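Side-chain contacts in putative dihydrodipicolinate synthase family protein (Coccidioides immitis, PDB 3QFE), which is of unknown function but belongs to the dihydrodipicolinate synthase family and is built on a TIM barrel: residues I83-G88 / N100-A105; D159-I164 / V172-T177; D204-G209 / S230-L235; E234-G239 / E246-A251. One frame throughout, in Å; residues are numbered along the deposited sequence. Where two conformers were deposited one is given.

Contact 1: residues I83-G88 / N100-A105; sequences IMAGVG and NDASVA
Ala-85 and Ala-102 face each other methyl to methyl, CB to CB at 4.1 Å, and with side chains this short the two backbones come close: their CA atoms are only 6.7 Å apart. Val-87 adds a second apolar touch, its CG1 reaching 4.4 Å from the same CB of Ala-102. That branch lies anti to the carbonyl carbon of Val-87 (chi1 -70°), which turns it to the helix. One methyl of the helix therefore meets two side chains from alternate positions along the chain, one on the strand and one just past its end.

The example is the beta-alpha-beta crossover of a TIM barrel, in which strand 83-86 leads into helix 92-105 and the chain returns as the parallel strand 109-112. Gly-86, between Ala-85 and Val-87, brings no side chain, and Met-84 packs instead on Val-50, Tyr-109 and Leu-111 of the flanking strands. On the helix side Ile-70 of the preceding helix 63-77 touches both alanines.

Polar bonds belong to the surroundings. Val-87 O accepts a hydrogen bond from ND1 of His-98, one turn before Ala-102 in helix 92-105, while Asp-101 OD2 forms a salt bridge with NE of Arg-63.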
loop_
_atom_site.group_PDB
_atom_site.type_symbol
_atom_site.label_atom_id
_atom_site.label_comp_id
_atom_site.label_asym_id
_atom_site.label_seq_id
_atom_site.Cartn_x
_atom_site.Cartn_y
_atom_site.Cartn_z
ATOM N N ILE A 83 -4.335 9.484 -2.993
ATOM C CA ILE A 83 -3.072 9.131 -2.417
ATOM C C ILE A 83 -3.196 8.998 -0.904
ATOM O O ILE A 83 -3.682 9.903 -0.234
ATOM C CB ILE A 83 -1.976 10.155 -2.768
ATOM C CG1 ILE A 83 -1.548 10.006 -4.233
ATOM C CG2 ILE A 83 -0.756 9.979 -1.854
ATOM C CD1 ILE A 83 -0.737 11.221 -4.699
ATOM N N MET A 84 -2.756 7.850 -0.398
ATOM C CA MET A 84 -2.729 7.563 1.010
ATOM C C MET A 84 -1.267 7.526 1.425
ATOM O O MET A 84 -0.478 6.763 0.881
ATOM C CB MET A 84 -3.418 6.211 1.271
ATOM C CG MET A 84 -3.575 5.827 2.771
ATOM S SD MET A 84 -4.398 4.223 2.919
ATOM C CE MET A 84 -5.974 4.442 2.075
ATOM N N ALA A 85 -0.895 8.355 2.385
ATOM C CA ALA A 85 0.496 8.442 2.784
ATOM C C ALA A 85 0.719 7.766 4.128
ATOM O O ALA A 85 0.002 8.046 5.097
ATOM C CB ALA A 85 0.921 9.908 2.863
ATOM N N GLY A 86 1.723 6.894 4.196
ATOM C CA GLY A 86 2.161 6.318 5.470
ATOM C C GLY A 86 2.867 7.391 6.280
ATOM O O GLY A 86 3.648 8.193 5.736
ATOM N N VAL A 87 2.584 7.425 7.581
ATOM C CA VAL A 87 3.104 8.471 8.448
ATOM C C VAL A 87 3.605 7.936 9.776
ATOM O O VAL A 87 3.941 8.714 10.665
ATOM C CB VAL A 87 2.045 9.531 8.781
ATOM C CG1 VAL A 87 1.699 10.393 7.564
ATOM C CG2 VAL A 87 0.791 8.889 9.414
ATOM N N GLY A 88 3.672 6.618 9.916
ATOM C CA GLY A 88 3.995 6.013 11.208
ATOM C C GLY A 88 5.385 6.324 11.745
ATOM O O GLY A 88 6.339 6.478 10.985
ATOM N N ASN A 100 1.348 16.576 8.892
ATOM C CA ASN A 100 1.326 17.925 8.373
ATOM C C ASN A 100 2.159 18.076 7.100
ATOM O O ASN A 100 1.748 18.766 6.171
ATOM C CB ASN A 100 1.714 18.926 9.472
ATOM C CG ASN A 100 0.570 19.165 10.448
ATOM O OD1 ASN A 100 -0.542 19.518 10.042
ATOM N ND2 ASN A 100 0.819 18.938 11.722
ATOM N N ASP A 101 3.316 17.413 7.059
ATOM C CA ASP A 101 4.125 17.385 5.839
ATOM C C ASP A 101 3.326 16.771 4.698
ATOM O O ASP A 101 3.339 17.317 3.590
ATOM C CB ASP A 101 5.418 16.588 6.036
ATOM C CG ASP A 101 6.426 17.323 6.914
ATOM O OD1 ASP A 101 6.215 18.517 7.230
ATOM O OD2 ASP A 101 7.433 16.699 7.287
ATOM N N ALA A 102 2.632 15.662 4.981
ATOM C CA ALA A 102 1.840 14.939 3.975
ATOM C C ALA A 102 0.721 15.802 3.426
ATOM O O ALA A 102 0.452 15.808 2.225
ATOM C CB ALA A 102 1.268 13.610 4.548
ATOM N N SER A 103 0.076 16.525 4.329
ATOM C CA SER A 103 -1.008 17.402 3.971
ATOM C C SER A 103 -0.515 18.472 3.008
ATOM O O SER A 103 -1.086 18.642 1.927
ATOM C CB SER A 103 -1.593 18.027 5.227
ATOM O OG SER A 103 -2.683 18.854 4.890
ATOM N N VAL A 104 0.558 19.165 3.383
ATOM C CA VAL A 104 1.152 20.187 2.511
ATOM C C VAL A 104 1.596 19.594 1.138
ATOM O O VAL A 104 1.429 20.216 0.109
ATOM C CB VAL A 104 2.328 20.964 3.223
ATOM C CG1 VAL A 104 3.024 21.951 2.261
ATOM C CG2 VAL A 104 1.811 21.733 4.470
ATOM N N ALA A 105 2.097 18.372 1.131
ATOM C CA ALA A 105 2.629 17.797 -0.097
ATOM C C ALA A 105 1.533 17.253 -1.026
ATOM O O ALA A 105 1.811 16.901 -2.151
ATOM C CB ALA A 105 3.665 16.742 0.225
#

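Contact 2: residues D159-I164 / V172-T177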
loop_
_atom_site.group_PDB
_atom_site.type_symbol
_atom_site.label_atom_id
_atom_site.label_comp_id
_atom_site.label_asym_id
_atom_site.label_seq_id
_atom_site.Cartn_x
_atom_site.Cartn_y
_atom_site.Cartn_z
ATOM N N ASP A 159 -12.198 -5.147 18.641
ATOM C CA ASP A 159 -12.713 -4.349 19.762
ATOM C C ASP A 159 -12.096 -2.952 19.801
ATOM O O ASP A 159 -12.819 -1.954 19.832
ATOM C CB ASP A 159 -12.476 -5.066 21.114
ATOM C CG ASP A 159 -13.483 -6.182 21.390
ATOM O OD1 ASP A 159 -14.319 -6.470 20.506
ATOM O OD2 ASP A 159 -13.436 -6.778 22.498
ATOM N N MET A 160 -10.762 -2.899 19.799
ATOM C CA MET A 160 -10.010 -1.636 19.782
ATOM C C MET A 160 -10.292 -0.794 18.527
ATOM O O MET A 160 -10.494 0.414 18.629
ATOM C CB MET A 160 -8.497 -1.873 19.969
ATOM N N ILE A 161 -10.338 -1.439 17.362
ATOM C CA ILE A 161 -10.581 -0.729 16.102
ATOM C C ILE A 161 -11.949 -0.048 16.119
ATOM O O ILE A 161 -12.061 1.125 15.759
ATOM C CB ILE A 161 -10.447 -1.655 14.860
ATOM C CG1 ILE A 161 -9.006 -2.142 14.718
ATOM C CG2 ILE A 161 -10.852 -0.919 13.589
ATOM C CD1 ILE A 161 -8.850 -3.376 13.884
ATOM N N THR A 162 -12.976 -0.794 16.536
ATOM C CA THR A 162 -14.342 -0.274 16.618
ATOM C C THR A 162 -14.436 0.846 17.637
ATOM O O THR A 162 -15.029 1.889 17.357
ATOM C CB THR A 162 -15.363 -1.387 16.952
ATOM O OG1 THR A 162 -15.583 -2.187 15.782
ATOM C CG2 THR A 162 -16.717 -0.798 17.430
ATOM N N THR A 163 -13.846 0.625 18.810
ATOM C CA THR A 163 -13.761 1.657 19.827
ATOM C C THR A 163 -13.136 2.927 19.234
ATOM O O THR A 163 -13.754 3.997 19.282
ATOM C CB THR A 163 -12.992 1.176 21.089
ATOM O OG1 THR A 163 -13.658 0.037 21.651
ATOM C CG2 THR A 163 -12.961 2.267 22.144
ATOM N N ILE A 164 -11.947 2.800 18.639
ATOM C CA ILE A 164 -11.251 3.950 18.064
ATOM C C ILE A 164 -12.083 4.664 17.009
ATOM O O ILE A 164 -12.124 5.889 16.981
ATOM C CB ILE A 164 -9.906 3.559 17.434
ATOM C CG1 ILE A 164 -8.898 3.184 18.524
ATOM C CG2 ILE A 164 -9.388 4.709 16.568
ATOM C CD1 ILE A 164 -7.738 2.299 18.024
ATOM N N VAL A 172 -11.247 6.880 9.165
ATOM C CA VAL A 172 -12.043 6.438 8.025
ATOM C C VAL A 172 -11.706 5.040 7.462
ATOM O O VAL A 172 -12.197 4.674 6.396
ATOM C CB VAL A 172 -11.975 7.477 6.870
ATOM C CG1 VAL A 172 -12.632 8.795 7.298
ATOM C CG2 VAL A 172 -10.536 7.695 6.412
ATOM N N GLY A 173 -10.880 4.274 8.160
ATOM C CA GLY A 173 -10.587 2.922 7.733
ATOM C C GLY A 173 -9.474 2.270 8.519
ATOM O O GLY A 173 -8.968 2.855 9.471
ATOM N N VAL A 174 -9.100 1.058 8.111
ATOM C CA VAL A 174 -8.032 0.274 8.731
ATOM C C VAL A 174 -7.410 -0.548 7.593
ATOM O O VAL A 174 -8.136 -1.003 6.728
ATOM C CB VAL A 174 -8.571 -0.654 9.904
ATOM C CG1 VAL A 174 -9.667 -1.632 9.430
ATOM C CG2 VAL A 174 -7.446 -1.447 10.547
ATOM N N LYS A 175 -6.081 -0.660 7.544
ATOM C CA LYS A 175 -5.419 -1.681 6.757
ATOM C C LYS A 175 -5.059 -2.812 7.699
ATOM O O LYS A 175 -4.287 -2.620 8.632
ATOM C CB LYS A 175 -4.155 -1.155 6.074
ATOM C CG LYS A 175 -3.282 -2.256 5.381
ATOM C CD LYS A 175 -2.126 -1.671 4.567
ATOM C CE LYS A 175 -1.004 -2.695 4.178
ATOM N NZ LYS A 175 0.122 -2.058 3.302
ATOM N N LEU A 176 -5.624 -3.989 7.452
ATOM C CA LEU A 176 -5.239 -5.209 8.176
ATOM C C LEU A 176 -4.203 -5.971 7.344
ATOM O O LEU A 176 -4.428 -6.241 6.171
ATOM C CB LEU A 176 -6.461 -6.080 8.432
ATOM C CG LEU A 176 -7.673 -5.427 9.095
ATOM C CD1 LEU A 176 -8.923 -6.222 8.790
ATOM C CD2 LEU A 176 -7.464 -5.340 10.591
ATOM N N THR A 177 -3.057 -6.305 7.924
ATOM C CA THR A 177 -1.985 -6.899 7.118
ATOM C C THR A 177 -2.264 -8.371 6.874
ATOM O O THR A 177 -2.218 -8.829 5.718
ATOM C CB THR A 177 -0.606 -6.741 7.764
ATOM O OG1 THR A 177 -0.638 -7.319 9.079
ATOM C CG2 THR A 177 -0.192 -5.236 7.801
#
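Ile-161 carries the helix side of this contact alone, setting its terminal methyl against both Val-174 and Leu-176 of strand 171-176. Read from the start of 159-164, the helix first offers a backbone acceptor: Asp-159 O takes two bonds from Thr-163, one from N at 3.0 Å and one from OG1 at 2.8 Å. They come from opposite faces of the carbonyl plane; the hydroxyl stands above it, 38° out of plane, off the lone-pair direction. This double grip ties down Thr-163 on the exposed side of the helix.

Two residues after Asp-159 comes Ile-161, whose CG1 lies beside the backbone N and anti to the carbonyl carbon (chi1 -65°). Continued extension through chi2 carries CD1 out to the strand, where it rests 4.1 Å from Val-174 CG2 and 4.1 Å from Leu-176 CD2. The isoleucine crosses the valine at about a right angle and meets the leucine at a slant. Leu-187 of helix 181-190 touches both Ile-161 and Leu-176, and Val-198 of the next strand touches Val-174 and Leu-176. One turn further along the helix, Ile-164 turns to Ile-144 of strand 142-146, so the helix spans two neighbouring strands of the barrel wall.

The whole interface is three buried aliphatic side chains. Its chemistry implies that helix and strand are held by shape and exclusion of water, while the directional bonds run within the helix and between neighbouring strands, not from one to the other.

Contact 3: residues D204-G209 / S230-L235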
loop_
_atom_site.group_PDB
_atom_site.type_symbol
_atom_site.label_atom_id
_atom_site.label_comp_id
_atom_site.label_asym_id
_atom_site.label_seq_id
_atom_site.Cartn_x
_atom_site.Cartn_y
_atom_site.Cartn_z
ATOM N N ASP A 204 -3.804 -12.662 -2.048
ATOM C CA ASP A 204 -4.272 -14.032 -1.780
ATOM C C ASP A 204 -5.435 -14.131 -0.758
ATOM O O ASP A 204 -6.014 -15.215 -0.566
ATOM C CB ASP A 204 -3.093 -14.916 -1.325
ATOM N N PHE A 205 -5.769 -13.019 -0.095
ATOM C CA PHE A 205 -6.910 -13.006 0.825
ATOM C C PHE A 205 -8.161 -12.531 0.096
ATOM O O PHE A 205 -9.285 -12.916 0.468
ATOM C CB PHE A 205 -6.635 -12.108 2.035
ATOM N N LEU A 206 -7.937 -11.732 -0.955
ATOM C CA LEU A 206 -8.977 -10.950 -1.655
ATOM C C LEU A 206 -10.155 -11.750 -2.247
ATOM O O LEU A 206 -11.270 -11.219 -2.357
ATOM C CB LEU A 206 -8.334 -10.030 -2.717
ATOM C CG LEU A 206 -9.145 -9.418 -3.874
ATOM C CD1 LEU A 206 -10.167 -8.387 -3.388
ATOM C CD2 LEU A 206 -8.220 -8.797 -4.913
ATOM N N ILE A 207 -9.909 -13.004 -2.635
ATOM C CA ILE A 207 -10.998 -13.913 -3.024
ATOM C C ILE A 207 -12.096 -13.772 -1.979
ATOM O O ILE A 207 -13.130 -13.137 -2.229
ATOM C CB ILE A 207 -10.544 -15.396 -3.085
ATOM N N GLY A 208 -11.824 -14.329 -0.796
ATOM C CA GLY A 208 -12.711 -14.235 0.357
ATOM C C GLY A 208 -12.795 -12.826 0.910
ATOM O O GLY A 208 -13.848 -12.420 1.409
ATOM N N GLY A 209 -11.687 -12.088 0.825
ATOM C CA GLY A 209 -11.627 -10.682 1.261
ATOM C C GLY A 209 -12.861 -9.882 0.868
ATOM O O GLY A 209 -13.644 -9.479 1.733
ATOM N N SER A 230 -5.594 -5.471 -11.016
ATOM C CA SER A 230 -6.827 -4.723 -11.241
ATOM C C SER A 230 -7.843 -5.539 -12.005
ATOM O O SER A 230 -9.029 -5.394 -11.756
ATOM C CB SER A 230 -6.585 -3.435 -12.027
ATOM O OG SER A 230 -5.669 -2.618 -11.350
ATOM N N LYS A 231 -7.398 -6.353 -12.967
ATOM C CA LYS A 231 -8.341 -7.203 -13.693
ATOM C C LYS A 231 -9.044 -8.150 -12.724
ATOM O O LYS A 231 -10.250 -8.334 -12.816
ATOM C CB LYS A 231 -7.691 -7.973 -14.858
ATOM N N ILE A 232 -8.301 -8.718 -11.776
ATOM C CA ILE A 232 -8.903 -9.631 -10.808
ATOM C C ILE A 232 -10.046 -8.938 -10.076
ATOM O O ILE A 232 -11.169 -9.442 -10.057
ATOM C CB ILE A 232 -7.875 -10.206 -9.825
ATOM C CG1 ILE A 232 -6.912 -11.123 -10.570
ATOM C CG2 ILE A 232 -8.571 -10.988 -8.721
ATOM C CD1 ILE A 232 -5.673 -11.483 -9.785
ATOM N N TYR A 233 -9.762 -7.775 -9.499
ATOM C CA TYR A 233 -10.803 -6.973 -8.865
ATOM C C TYR A 233 -11.972 -6.703 -9.817
ATOM O O TYR A 233 -13.127 -6.936 -9.450
ATOM C CB TYR A 233 -10.237 -5.656 -8.328
ATOM C CG TYR A 233 -11.216 -4.876 -7.465
ATOM C CD1 TYR A 233 -11.351 -5.150 -6.092
ATOM C CD2 TYR A 233 -12.006 -3.862 -8.019
ATOM C CE1 TYR A 233 -12.254 -4.430 -5.300
ATOM C CE2 TYR A 233 -12.913 -3.142 -7.243
ATOM C CZ TYR A 233 -13.038 -3.433 -5.889
ATOM O OH TYR A 233 -13.942 -2.714 -5.131
ATOM N N GLU A 234 -11.671 -6.239 -11.035
ATOM C CA GLU A 234 -12.713 -5.852 -11.996
ATOM C C GLU A 234 -13.636 -7.019 -12.327
ATOM O O GLU A 234 -14.843 -6.827 -12.484
ATOM C CB GLU A 234 -12.121 -5.257 -13.284
ATOM N N LEU A 235 -13.090 -8.226 -12.430
ATOM C CA LEU A 235 -13.923 -9.370 -12.754
ATOM C C LEU A 235 -14.880 -9.680 -11.609
ATOM O O LEU A 235 -16.054 -9.938 -11.859
ATOM C CB LEU A 235 -13.089 -10.593 -13.131
ATOM C CG LEU A 235 -12.260 -10.474 -14.404
ATOM C CD1 LEU A 235 -11.195 -11.547 -14.424
ATOM C CD2 LEU A 235 -13.145 -10.531 -15.671
#
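In the last part of the TIM barrel, the short helix 206-211 and the helix 226-237 lie on the outer side of the wall, and Leu-206 bridges them by reaching Ile-232 and Tyr-233. Its two methyls divide the work. CD2 comes 4.4 Å from Ile-232 CG2, and CD1 stands 4.4 Å from Tyr-233 CD1, at the edge of the tyrosine ring and near its plane. The ring face is therefore not what the leucine uses. With CG of Leu-206 roughly trans to the backbone N (chi1 161°), the fork projects from the short helix and spreads over two consecutive residues of the longer one.

These distances describe a light touch rather than a tight fit, and the contact is apolar throughout. The same side chains have further neighbours: Leu-206 and Tyr-233 both lie on Ile-14 of strand 13-17, and Ile-232 also meets Leu-247 of helix 241-254. Ser-230 OG, a turn back along the longer helix, is hydrogen-bonded to Pro-226 O.

Between the two helices the chain runs through strand 216-218, which pairs with strand 13-17. Helices packed by apolar side chains against the outside of a parallel barrel are the hallmark of the TIM-barrel fold.

Contact 4: residues E234-G239 / E246-A251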
loop_
_atom_site.group_PDB
_atom_site.type_symbol
_atom_site.label_atom_id
_atom_site.label_comp_id
_atom_site.label_asym_id
_atom_site.label_seq_id
_atom_site.Cartn_x
_atom_site.Cartn_y
_atom_site.Cartn_z
ATOM N N GLU A 234 -11.671 -6.239 -11.035
ATOM C CA GLU A 234 -12.713 -5.852 -11.996
ATOM C C GLU A 234 -13.636 -7.019 -12.327
ATOM O O GLU A 234 -14.843 -6.827 -12.484
ATOM C CB GLU A 234 -12.121 -5.257 -13.284
ATOM N N LEU A 235 -13.090 -8.226 -12.430
ATOM C CA LEU A 235 -13.923 -9.370 -12.754
ATOM C C LEU A 235 -14.880 -9.680 -11.609
ATOM O O LEU A 235 -16.054 -9.938 -11.859
ATOM C CB LEU A 235 -13.089 -10.593 -13.131
ATOM C CG LEU A 235 -12.260 -10.474 -14.404
ATOM C CD1 LEU A 235 -11.195 -11.547 -14.424
ATOM C CD2 LEU A 235 -13.145 -10.531 -15.671
ATOM N N TYR A 236 -14.389 -9.625 -10.369
ATOM C CA TYR A 236 -15.242 -9.839 -9.192
ATOM C C TYR A 236 -16.424 -8.849 -9.145
ATOM O O TYR A 236 -17.580 -9.262 -8.965
ATOM C CB TYR A 236 -14.443 -9.778 -7.878
ATOM C CG TYR A 236 -13.683 -11.050 -7.504
ATOM C CD1 TYR A 236 -14.348 -12.166 -6.968
ATOM C CD2 TYR A 236 -12.292 -11.127 -7.650
ATOM C CE1 TYR A 236 -13.633 -13.334 -6.616
ATOM C CE2 TYR A 236 -11.577 -12.280 -7.299
ATOM C CZ TYR A 236 -12.245 -13.373 -6.788
ATOM O OH TYR A 236 -11.522 -14.501 -6.457
ATOM N N LYS A 237 -16.137 -7.558 -9.327
ATOM C CA LYS A 237 -17.173 -6.516 -9.291
ATOM C C LYS A 237 -18.181 -6.647 -10.452
ATOM O O LYS A 237 -19.305 -6.152 -10.355
ATOM C CB LYS A 237 -16.550 -5.111 -9.253
ATOM N N ALA A 238 -17.772 -7.314 -11.532
ATOM C CA ALA A 238 -18.642 -7.579 -12.668
ATOM C C ALA A 238 -19.487 -8.837 -12.447
ATOM O O ALA A 238 -20.380 -9.134 -13.242
ATOM C CB ALA A 238 -17.824 -7.722 -13.932
ATOM N N GLY A 239 -19.202 -9.573 -11.373
ATOM C CA GLY A 239 -19.839 -10.866 -11.124
ATOM C C GLY A 239 -19.268 -12.022 -11.941
ATOM O O GLY A 239 -19.714 -13.167 -11.791
ATOM N N GLU A 246 -9.865 -18.087 -11.476
ATOM C CA GLU A 246 -8.821 -18.669 -12.315
ATOM C C GLU A 246 -7.608 -17.733 -12.455
ATOM O O GLU A 246 -6.476 -18.172 -12.314
ATOM C CB GLU A 246 -9.392 -19.077 -13.681
ATOM C CG GLU A 246 -8.401 -19.756 -14.659
ATOM C CD GLU A 246 -7.761 -21.048 -14.112
ATOM O OE1 GLU A 246 -8.127 -22.150 -14.595
ATOM O OE2 GLU A 246 -6.885 -20.964 -13.209
ATOM N N LEU A 247 -7.843 -16.445 -12.694
ATOM C CA LEU A 247 -6.749 -15.466 -12.806
ATOM C C LEU A 247 -6.100 -15.187 -11.432
ATOM O O LEU A 247 -4.862 -15.078 -11.308
ATOM C CB LEU A 247 -7.262 -14.167 -13.427
ATOM C CG LEU A 247 -6.226 -13.098 -13.819
ATOM C CD1 LEU A 247 -5.375 -13.559 -15.007
ATOM C CD2 LEU A 247 -6.910 -11.757 -14.138
ATOM N N HIS A 248 -6.949 -15.084 -10.409
ATOM C CA HIS A 248 -6.497 -14.929 -9.033
ATOM C C HIS A 248 -5.537 -16.042 -8.631
ATOM O O HIS A 248 -4.499 -15.793 -8.025
ATOM C CB HIS A 248 -7.686 -14.847 -8.076
ATOM C CG HIS A 248 -7.303 -14.546 -6.664
ATOM N ND1 HIS A 248 -8.135 -14.807 -5.600
ATOM C CD2 HIS A 248 -6.167 -14.031 -6.135
ATOM C CE1 HIS A 248 -7.537 -14.450 -4.476
ATOM N NE2 HIS A 248 -6.340 -13.980 -4.773
ATOM N N ARG A 249 -5.889 -17.261 -9.001
ATOM C CA ARG A 249 -5.068 -18.430 -8.738
ATOM C C ARG A 249 -3.654 -18.258 -9.308
ATOM O O ARG A 249 -2.667 -18.377 -8.583
ATOM C CB ARG A 249 -5.727 -19.641 -9.376
ATOM C CG ARG A 249 -5.935 -20.791 -8.480
ATOM C CD ARG A 249 -6.363 -21.958 -9.343
ATOM N NE ARG A 249 -7.429 -22.747 -8.737
ATOM C CZ ARG A 249 -8.696 -22.760 -9.158
ATOM N NH1 ARG A 249 -9.082 -22.010 -10.197
ATOM N NH2 ARG A 249 -9.579 -23.542 -8.541
ATOM N N LYS A 250 -3.575 -17.984 -10.607
ATOM C CA LYS A 250 -2.300 -17.725 -11.283
ATOM C C LYS A 250 -1.476 -16.637 -10.607
ATOM O O LYS A 250 -0.264 -16.774 -10.465
ATOM C CB LYS A 250 -2.539 -17.352 -12.741
ATOM C CG LYS A 250 -3.132 -18.492 -13.544
ATOM C CD LYS A 250 -3.029 -18.213 -15.021
ATOM C CE LYS A 250 -3.411 -19.413 -15.858
ATOM N NZ LYS A 250 -4.888 -19.516 -16.001
ATOM N N ALA A 251 -2.151 -15.570 -10.195
ATOM C CA ALA A 251 -1.493 -14.425 -9.588
ATOM C C ALA A 251 -1.003 -14.763 -8.182
ATOM O O ALA A 251 0.073 -14.332 -7.779
ATOM C CB ALA A 251 -2.415 -13.212 -9.566
#
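His-248 and Tyr-236 meet across two successive helices, and the imidazole is the side chain to follow outward. Its CB is already 4.2 Å from Tyr-236 OH. CG continues trans to the backbone N of His-248 (chi1 -174°), which swings the ring across to helix 226-237. ND1 then comes closest, 3.5 Å from Tyr-236 OH; at that length, and with the hydroxyl oblique to the imidazole, the pair is a packing contact. The two side chains cross at about a right angle, the phenol presenting its oxygen and not its face. At the far end of the ring NE2 makes a weak hydrogen bond with Ser-203 O. Ile-207 of helix 206-211 lies against both side chains, and Ile-232 touches the histidine.

This is a helical hairpin: helix 226-237 ends, a short turn follows, and helix 241-254 runs back in roughly the opposite direction. The first helix is finished by a Schellman motif, in which Gly-239 adopts positive phi (78°) and its N bonds to Tyr-236 O at 2.9 Å. Beside the aromatic pair, leucines complete the interface, Leu-235 CD1 lying 4.3 Å from Leu-247 CD2. Leu-247 also meets Ile-313 of helix 297-317.

On the exposed side of helix 241-254, Glu-246 OE2 sits between two cations of its own helix, Arg-249 NH1 at 3.9 Å and Lys-250 NZ at 3.7 Å. Both salt bridges are long, and Lys-250 also touches Glu-309 and Ile-313.

How the contacts relate
From the N terminus the four contacts close loops in order. Contact 1 joins the ends of 83-105 on one beta-alpha-beta unit, and contact 2 closes 159-177 further round the same sheet, its centre about 19 Å from that of contact 1. Contact 3 spans a longer excursion, 204-235, taking in strand 216-218. Contact 4 begins where that one ends and turns from the barrel to the helices after it. None nests; contacts 1 and 2 stand in series, and the spans of contacts 3 and 4 overlap only at Glu-234 and Leu-235. These two have centres about 5 Å apart and touch, Ile-232 CG1 packing 3.6 Å from Leu-247 CD2; both lie across the chain's centre from contact 1.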